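Long-range contact in polyguluronate lyase (Corynebacterium sp., PDB 1UAI), which probably cleaves the poly-alpha-L-guluronate chains of alginate as a lyase: residues E2-Q10 with P34-A42. Sequence-based numbering, arbitrary orientation.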
# COMPACT_ATOMS: atom_id res chain seq x y z
N GLU A 2 3.81 21.74 8.73
CA GLU A 2 3.95 21.94 10.20
C GLU A 2 5.22 21.29 10.73
O GLU A 2 5.93 21.87 11.55
CB GLU A 2 2.72 21.37 10.92
CG GLU A 2 2.47 21.98 12.29
CD GLU A 2 3.16 21.22 13.41
OE1 GLU A 2 3.05 21.67 14.57
OE2 GLU A 2 3.79 20.19 13.13
N PRO A 3 5.54 20.06 10.27
CA PRO A 3 4.80 19.22 9.32
C PRO A 3 4.39 17.93 10.02
O PRO A 3 4.30 16.87 9.40
CB PRO A 3 5.85 18.96 8.26
CG PRO A 3 7.07 18.69 9.11
CD PRO A 3 6.97 19.71 10.26
N CYS A 4 4.12 18.03 11.32
CA CYS A 4 3.77 16.86 12.12
C CYS A 4 2.29 16.63 12.41
O CYS A 4 1.95 15.68 13.11
CB CYS A 4 4.51 16.93 13.45
SG CYS A 4 6.27 17.42 13.35
N ASP A 5 1.41 17.48 11.88
CA ASP A 5 -0.01 17.33 12.16
C ASP A 5 -0.82 16.45 11.21
O ASP A 5 -1.71 15.72 11.65
CB ASP A 5 -0.68 18.71 12.25
CG ASP A 5 -0.06 19.59 13.32
OD1 ASP A 5 0.31 19.06 14.39
OD2 ASP A 5 0.04 20.81 13.10
N TYR A 6 -0.51 16.51 9.92
CA TYR A 6 -1.26 15.72 8.94
C TYR A 6 -0.37 14.96 7.98
O TYR A 6 0.69 15.44 7.59
CB TYR A 6 -2.15 16.64 8.10
CG TYR A 6 -3.08 17.51 8.91
CD1 TYR A 6 -4.13 16.95 9.63
CD2 TYR A 6 -2.92 18.89 8.95
CE1 TYR A 6 -4.99 17.75 10.38
CE2 TYR A 6 -3.77 19.70 9.69
CZ TYR A 6 -4.80 19.12 10.41
OH TYR A 6 -5.66 19.90 11.14
N PRO A 7 -0.79 13.74 7.59
CA PRO A 7 0.03 12.96 6.65
C PRO A 7 0.34 13.78 5.39
O PRO A 7 1.41 13.63 4.80
CB PRO A 7 -0.87 11.77 6.36
CG PRO A 7 -1.48 11.51 7.70
CD PRO A 7 -1.85 12.91 8.18
N ALA A 8 -0.58 14.65 5.00
CA ALA A 8 -0.41 15.48 3.81
C ALA A 8 0.75 16.48 3.92
O ALA A 8 1.11 17.13 2.94
CB ALA A 8 -1.71 16.22 3.49
N GLN A 9 1.31 16.61 5.12
CA GLN A 9 2.44 17.51 5.33
C GLN A 9 3.76 16.75 5.19
O GLN A 9 4.82 17.35 5.07
CB GLN A 9 2.37 18.16 6.72
CG GLN A 9 1.13 19.01 6.95
CD GLN A 9 1.06 19.56 8.36
OE1 GLN A 9 1.29 18.85 9.33
NE2 GLN A 9 0.73 20.85 8.47
N GLN A 10 3.68 15.42 5.20
CA GLN A 10 4.85 14.55 5.09
C GLN A 10 5.08 14.05 3.66
O GLN A 10 6.22 13.84 3.24
CB GLN A 10 4.70 13.35 6.02
CG GLN A 10 4.82 13.66 7.50
CD GLN A 10 6.23 14.03 7.89
OE1 GLN A 10 7.20 13.43 7.42
NE2 GLN A 10 6.37 15.01 8.78
N PRO A 34 -10.34 17.85 -1.40
CA PRO A 34 -9.29 18.54 -0.64
C PRO A 34 -9.30 18.27 0.86
O PRO A 34 -8.39 18.70 1.56
CB PRO A 34 -9.55 20.00 -0.96
CG PRO A 34 -11.04 20.05 -1.00
CD PRO A 34 -11.41 18.80 -1.78
N ALA A 35 -10.32 17.59 1.37
CA ALA A 35 -10.37 17.30 2.80
C ALA A 35 -9.15 16.51 3.27
O ALA A 35 -8.70 16.67 4.40
CB ALA A 35 -11.65 16.54 3.14
N LEU A 36 -8.63 15.66 2.40
CA LEU A 36 -7.47 14.84 2.73
C LEU A 36 -6.27 15.69 3.15
O LEU A 36 -5.45 15.24 3.96
CB LEU A 36 -7.10 13.95 1.54
CG LEU A 36 -5.91 13.00 1.73
CD1 LEU A 36 -6.14 12.10 2.94
CD2 LEU A 36 -5.73 12.16 0.47
N ASP A 37 -6.18 16.90 2.63
CA ASP A 37 -5.06 17.78 2.95
C ASP A 37 -4.92 18.08 4.44
O ASP A 37 -3.83 18.36 4.93
CB ASP A 37 -5.17 19.10 2.17
CG ASP A 37 -3.92 19.94 2.27
OD1 ASP A 37 -2.83 19.44 1.92
OD2 ASP A 37 -4.02 21.11 2.70
N THR A 38 -6.04 18.04 5.17
CA THR A 38 -5.99 18.29 6.61
C THR A 38 -6.75 17.19 7.36
O THR A 38 -7.49 17.46 8.30
CB THR A 38 -6.58 19.68 6.97
OG1 THR A 38 -7.87 19.84 6.38
CG2 THR A 38 -5.66 20.79 6.47
N PHE A 39 -6.53 15.95 6.93
CA PHE A 39 -7.18 14.80 7.55
C PHE A 39 -6.19 13.86 8.23
O PHE A 39 -5.11 13.59 7.71
CB PHE A 39 -7.94 13.98 6.50
CG PHE A 39 -8.54 12.71 7.05
CD1 PHE A 39 -9.65 12.76 7.89
CD2 PHE A 39 -7.96 11.47 6.77
CE1 PHE A 39 -10.18 11.60 8.45
CE2 PHE A 39 -8.48 10.31 7.33
CZ PHE A 39 -9.59 10.37 8.17
N ALA A 40 -6.60 13.35 9.39
CA ALA A 40 -5.80 12.39 10.14
C ALA A 40 -6.75 11.64 11.06
O ALA A 40 -7.75 12.19 11.52
CB ALA A 40 -4.73 13.10 10.96
N THR A 41 -6.45 10.37 11.30
CA THR A 41 -7.26 9.56 12.20
C THR A 41 -6.33 8.54 12.86
O THR A 41 -5.95 7.54 12.26
CB THR A 41 -8.43 8.86 11.47
OG1 THR A 41 -9.20 8.11 12.42
CG2 THR A 41 -7.93 7.94 10.37
N ALA A 42 -5.96 8.83 14.11
CA ALA A 42 -5.06 7.97 14.86
C ALA A 42 -5.78 6.71 15.34
O ALA A 42 -6.93 6.77 15.78
CB ALA A 42 -4.50 8.73 16.06
O HOH W 1 -3.43 14.24 5.61
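Y6 and A40 face each other with CA atoms 5.8 Å apart, and A8 and D37 with theirs 5.3 Å apart, so 2-10 lies against the 3-10 turn 35-37 and its continuation. Y6 contributes the largest share of the buried surface. With its CG anti to the carbonyl carbon (chi1 -55°), the ring reaches over the backbone of T38, whose CA stands 3.7 Å from the ring centroid and 7° off the normal, a CH-pi contact over the face. D5 CB covers the opposite face near the rim, T38 CG2 meets Y6 CE2, and A40 CB sits at the ring's edge. A8 CB packs 3.3 Å from D37 O, while P7 CD touches A40 CB at 4.0 Å. The polar link is one water, which accepts from A8 N (2.9 Å) and donates to L36 O and F39 O. Within 2-10, Q9 OE1 accepts from both D5 N and Y6 N, bracing the backbone that bears the ring. P7 and L36 reach F45 of strand 45-47, and the C4-C51 disulfide tethers the N-terminus; the contact packs the N-terminal segment onto a loop joining strands 27-31 and 45-47, which belong to different sheets of the jellyroll beta-sandwich.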